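Dehydrogenase (Chromobacterium violaceum, PDB 3Q2I) probably catalyses the NAD-dependent oxidation of UDP-GlcNAcA in the biosynthesis of 2,3-diacetamido-2,3-dideoxy-D-mannuronic acid. Local coordinates at residues S229-W232 / A236-S239; K145-E150 / W277-P282. All coordinates share one frame; numbering follows the deposited sequence. Where two conformers were deposited one is given.

Contact 1: residues S229-W232 / A236-S239; sequences SVKW and ALGS
Trp232 turns its indole back along the neighbouring strand, and the edge of the six-membered ring lies against the backbone from Ala236 to Gly238. CZ3 of Trp232 lies 3.8 Å from Gly238 N, and CE3 of Trp232 comes to 3.5 Å from Ala236 O; both backbone atoms are near the ring plane. With chi1 at -84°, CG stands beside the Trp232 backbone N, which brings the ring's edge alongside the neighbouring backbone. Gly238 has no side chain to meet it. One face of the indole takes CG1 of Val230 toward its rim, and NE1 bonds to Leu199 O in helix 193-203. At the root of the side chain, Trp232 CB packs on Ala236 CB at 4.0 Å.

Strands 225-232 and 237-243 form a beta hairpin here, antiparallel neighbours in the mixed sheet of the C-terminal alpha/beta domain. Val230 and Gly238 are the hydrogen-bonded pair: Val230 N reaches Gly238 O at 2.8 Å, and Gly238 N returns to Val230 O at 2.9 Å, a more bent bond. Toward the turn, Trp232 N meets Ala236 O at 2.8 Å, almost straight at 176°. Val230 O also receives a CA-H...O contact from Leu237.

On the sheet face opposite Val230, the side chains of the non-hydrogen-bonded pair Lys231 and Leu237 cross obliquely, Lys231 CG against Leu237 CD2 at 3.8 Å. Beyond that touch the lysine runs on fully extended to a salt bridge with Glu207. Tyr212 of the second subunit packs on Ser229, Lys231 and Leu237.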
# COMPACT_ATOMS: atom_id res chain seq x y z
N SER A 229 8.32 -2.37 -18.88
CA SER A 229 9.11 -1.15 -18.68
C SER A 229 10.30 -1.56 -17.78
O SER A 229 10.07 -2.24 -16.76
CB SER A 229 8.19 -0.15 -17.90
OG SER A 229 7.06 0.17 -18.66
N VAL A 230 11.54 -1.18 -18.16
CA VAL A 230 12.72 -1.58 -17.42
C VAL A 230 13.55 -0.35 -17.02
O VAL A 230 13.77 0.59 -17.83
CB VAL A 230 13.61 -2.46 -18.33
CG1 VAL A 230 14.89 -2.95 -17.57
CG2 VAL A 230 12.82 -3.65 -18.84
N LYS A 231 14.06 -0.36 -15.77
CA LYS A 231 14.97 0.65 -15.27
C LYS A 231 16.26 -0.02 -14.87
O LYS A 231 16.22 -0.94 -14.05
CB LYS A 231 14.40 1.48 -14.11
CG LYS A 231 15.46 2.46 -13.56
CD LYS A 231 14.92 3.23 -12.38
CE LYS A 231 16.04 4.08 -11.78
NZ LYS A 231 15.65 4.67 -10.47
N TRP A 232 17.39 0.41 -15.45
CA TRP A 232 18.71 -0.15 -15.09
C TRP A 232 19.31 0.66 -13.95
O TRP A 232 18.97 1.84 -13.74
CB TRP A 232 19.61 -0.13 -16.35
CG TRP A 232 19.41 -1.30 -17.23
CD1 TRP A 232 20.11 -2.48 -17.18
CD2 TRP A 232 18.49 -1.45 -18.33
NE1 TRP A 232 19.66 -3.34 -18.14
CE2 TRP A 232 18.66 -2.75 -18.85
CE3 TRP A 232 17.53 -0.62 -18.91
CZ2 TRP A 232 17.95 -3.22 -19.94
CZ3 TRP A 232 16.83 -1.08 -19.99
CH2 TRP A 232 17.02 -2.38 -20.49
N ALA A 236 19.66 3.97 -17.08
CA ALA A 236 19.11 3.70 -18.45
C ALA A 236 17.67 3.20 -18.34
O ALA A 236 17.35 2.47 -17.37
CB ALA A 236 19.94 2.69 -19.20
N LEU A 237 16.81 3.56 -19.30
CA LEU A 237 15.43 3.07 -19.31
C LEU A 237 15.13 2.34 -20.59
O LEU A 237 15.82 2.51 -21.60
CB LEU A 237 14.44 4.23 -19.21
CG LEU A 237 14.67 5.09 -17.97
CD1 LEU A 237 13.68 6.25 -18.00
CD2 LEU A 237 14.39 4.25 -16.71
N GLY A 238 14.11 1.50 -20.58
CA GLY A 238 13.77 0.83 -21.83
C GLY A 238 12.50 0.03 -21.72
O GLY A 238 11.87 -0.04 -20.66
N SER A 239 12.12 -0.62 -22.82
CA SER A 239 10.97 -1.52 -22.81
C SER A 239 11.26 -2.76 -23.64
O SER A 239 12.08 -2.72 -24.57
CB SER A 239 9.76 -0.82 -23.44
OG SER A 239 10.01 -0.38 -24.76

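Contact 2: residues K145-E150 / W277-P282; sequences KRAMQE and WEFSEP
Ala147 presses its methyl group against two aromatic rings of the 277-282 segment. Its CB points toward the strand and comes 4.1 Å from CZ of Phe279, the para carbon at the far end of that ring, and 4.4 Å from CH2 of Trp277, on the outer rim of the indole. Both approaches are oblique, and the touch between the segments is small and wholly apolar.

The two rings reach the helix by different torsions. Trp277 has CG anti to its backbone N (chi1 -167°), whereas Phe279 carries CG beside the backbone N and anti to the carbonyl carbon (chi1 -70°). Two residues apart on one strand, they rise from the same face of the sheet and meet each other as well as the alanine. CE2 of Phe279 stands 3.3 Å above the plane of the indole, toward its rim, while Trp277 CD1 lies in the plane of the phenyl ring, at its edge, so each ring probably restricts the other's rotation.

Residues outside the two segments add to this. NE1 of Trp277 hydrogen-bonds to Asp286, and Phe279 takes a cation-pi contact from Arg152 and an edge-to-face contact from Phe153. Between the two aromatics on the strand, Glu278 packs on Pro248 of the second subunit.

Ala147 sits in the last turn of helix 139-149, where Gln149 N bonds back to Lys145 O at 2.8 Å. Strand 273-279 is the outermost strand at one side of the mixed sheet within the chain. The packing of a helix over the face of a sheet at its outermost strand, through a small residue and an aromatic pair, belongs to the layered alpha/beta architecture of this C-terminal domain.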
# COMPACT_ATOMS: atom_id res chain seq x y z
N LYS A 145 27.90 -7.23 -28.03
CA LYS A 145 28.58 -7.44 -26.76
C LYS A 145 29.97 -6.78 -26.73
O LYS A 145 30.37 -6.14 -25.74
CB LYS A 145 28.66 -8.93 -26.41
CG LYS A 145 29.36 -9.20 -25.07
CD LYS A 145 28.55 -8.74 -23.83
CE LYS A 145 29.19 -9.22 -22.52
NZ LYS A 145 28.50 -8.76 -21.28
N ARG A 146 30.70 -6.96 -27.82
CA ARG A 146 32.00 -6.31 -27.93
C ARG A 146 31.92 -4.79 -27.84
O ARG A 146 32.71 -4.14 -27.14
CB ARG A 146 32.71 -6.81 -29.20
CG ARG A 146 33.28 -8.20 -29.01
CD ARG A 146 33.73 -8.86 -30.33
NE ARG A 146 34.71 -8.05 -31.06
CZ ARG A 146 34.87 -8.08 -32.38
NH1 ARG A 146 34.13 -8.88 -33.13
NH2 ARG A 146 35.77 -7.30 -32.96
N ALA A 147 30.93 -4.20 -28.52
CA ALA A 147 30.77 -2.76 -28.43
C ALA A 147 30.53 -2.33 -26.99
O ALA A 147 31.07 -1.33 -26.55
CB ALA A 147 29.67 -2.26 -29.37
N MET A 148 29.72 -3.10 -26.27
CA MET A 148 29.43 -2.84 -24.86
C MET A 148 30.70 -2.94 -24.03
O MET A 148 31.01 -2.02 -23.28
CB MET A 148 28.41 -3.83 -24.30
CG MET A 148 26.98 -3.45 -24.55
SD MET A 148 26.66 -1.72 -24.16
CE MET A 148 25.22 -1.51 -25.15
N GLN A 149 31.41 -4.06 -24.14
CA GLN A 149 32.68 -4.23 -23.40
C GLN A 149 33.70 -3.11 -23.64
O GLN A 149 34.44 -2.73 -22.74
CB GLN A 149 33.32 -5.59 -23.72
CG GLN A 149 32.56 -6.77 -23.12
CD GLN A 149 32.89 -8.10 -23.77
OE1 GLN A 149 33.52 -8.16 -24.83
NE2 GLN A 149 32.49 -9.19 -23.13
N GLU A 150 33.75 -2.58 -24.85
CA GLU A 150 34.64 -1.47 -25.15
C GLU A 150 34.12 -0.10 -24.70
O GLU A 150 34.80 0.90 -24.87
CB GLU A 150 34.94 -1.43 -26.65
CG GLU A 150 35.40 -2.75 -27.21
CD GLU A 150 36.89 -2.74 -27.42
OE1 GLU A 150 37.31 -2.66 -28.60
OE2 GLU A 150 37.62 -2.72 -26.39
N TRP A 277 24.10 1.47 -37.13
CA TRP A 277 25.37 1.22 -36.47
C TRP A 277 26.24 2.47 -36.46
O TRP A 277 27.09 2.67 -37.35
CB TRP A 277 26.09 0.01 -37.08
CG TRP A 277 27.26 -0.49 -36.24
CD1 TRP A 277 28.56 -0.06 -36.31
CD2 TRP A 277 27.24 -1.53 -35.26
NE1 TRP A 277 29.33 -0.74 -35.40
CE2 TRP A 277 28.55 -1.66 -34.75
CE3 TRP A 277 26.22 -2.33 -34.72
CZ2 TRP A 277 28.87 -2.57 -33.72
CZ3 TRP A 277 26.54 -3.22 -33.71
CH2 TRP A 277 27.86 -3.34 -33.23
N GLU A 278 26.00 3.38 -35.53
CA GLU A 278 26.59 4.71 -35.58
C GLU A 278 27.28 5.09 -34.27
O GLU A 278 26.65 5.21 -33.21
CB GLU A 278 25.54 5.75 -36.03
CG GLU A 278 26.01 7.19 -35.93
CD GLU A 278 25.18 8.20 -36.74
OE1 GLU A 278 25.70 9.32 -36.99
OE2 GLU A 278 24.03 7.90 -37.13
N PHE A 279 28.61 5.22 -34.32
CA PHE A 279 29.39 5.53 -33.13
C PHE A 279 30.21 6.81 -33.29
O PHE A 279 30.54 7.19 -34.42
CB PHE A 279 30.28 4.35 -32.76
CG PHE A 279 29.51 3.17 -32.23
CD1 PHE A 279 29.13 3.10 -30.90
CD2 PHE A 279 29.15 2.13 -33.08
CE1 PHE A 279 28.42 2.00 -30.42
CE2 PHE A 279 28.42 1.04 -32.64
CZ PHE A 279 28.07 0.97 -31.27
N SER A 280 30.54 7.47 -32.18
CA SER A 280 31.25 8.74 -32.23
C SER A 280 32.68 8.54 -32.72
O SER A 280 33.23 9.45 -33.34
CB SER A 280 31.23 9.50 -30.91
OG SER A 280 31.99 8.86 -29.91
N GLU A 281 33.27 7.38 -32.41
CA GLU A 281 34.55 6.98 -33.00
C GLU A 281 34.61 5.56 -33.58
O GLU A 281 34.14 4.60 -32.96
CB GLU A 281 35.70 7.18 -32.02
CG GLU A 281 35.26 7.22 -30.58
CD GLU A 281 36.13 8.15 -29.78
OE1 GLU A 281 35.59 8.97 -29.01
OE2 GLU A 281 37.36 8.06 -29.96
N PRO A 282 35.20 5.42 -34.78
CA PRO A 282 35.25 4.14 -35.48
C PRO A 282 36.07 3.15 -34.67
O PRO A 282 36.76 3.57 -33.75
CB PRO A 282 35.96 4.51 -36.79
CG PRO A 282 36.83 5.67 -36.40
CD PRO A 282 35.92 6.47 -35.51

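In the fold
Both contacts belong to the mixed sheet of the C-terminal alpha/beta domain, but they hold different parts of it. Contact 1 lies within the sheet, buried, between two adjoining strands, and rests on backbone hydrogen bonds with side chains packed on both faces. Contact 2 sits at the outer strand and is only partly buried; it brings a helix distant in sequence onto the sheet by apolar touches alone. The centres of contact 1 and contact 2 are about 20 Å apart. The nearest atoms of contact 1 and contact 2 are about 9 Å apart, so the two do not meet. Segments of both also approach the second subunit, those of contact 2 through residues that play no part in the helix-strand touch.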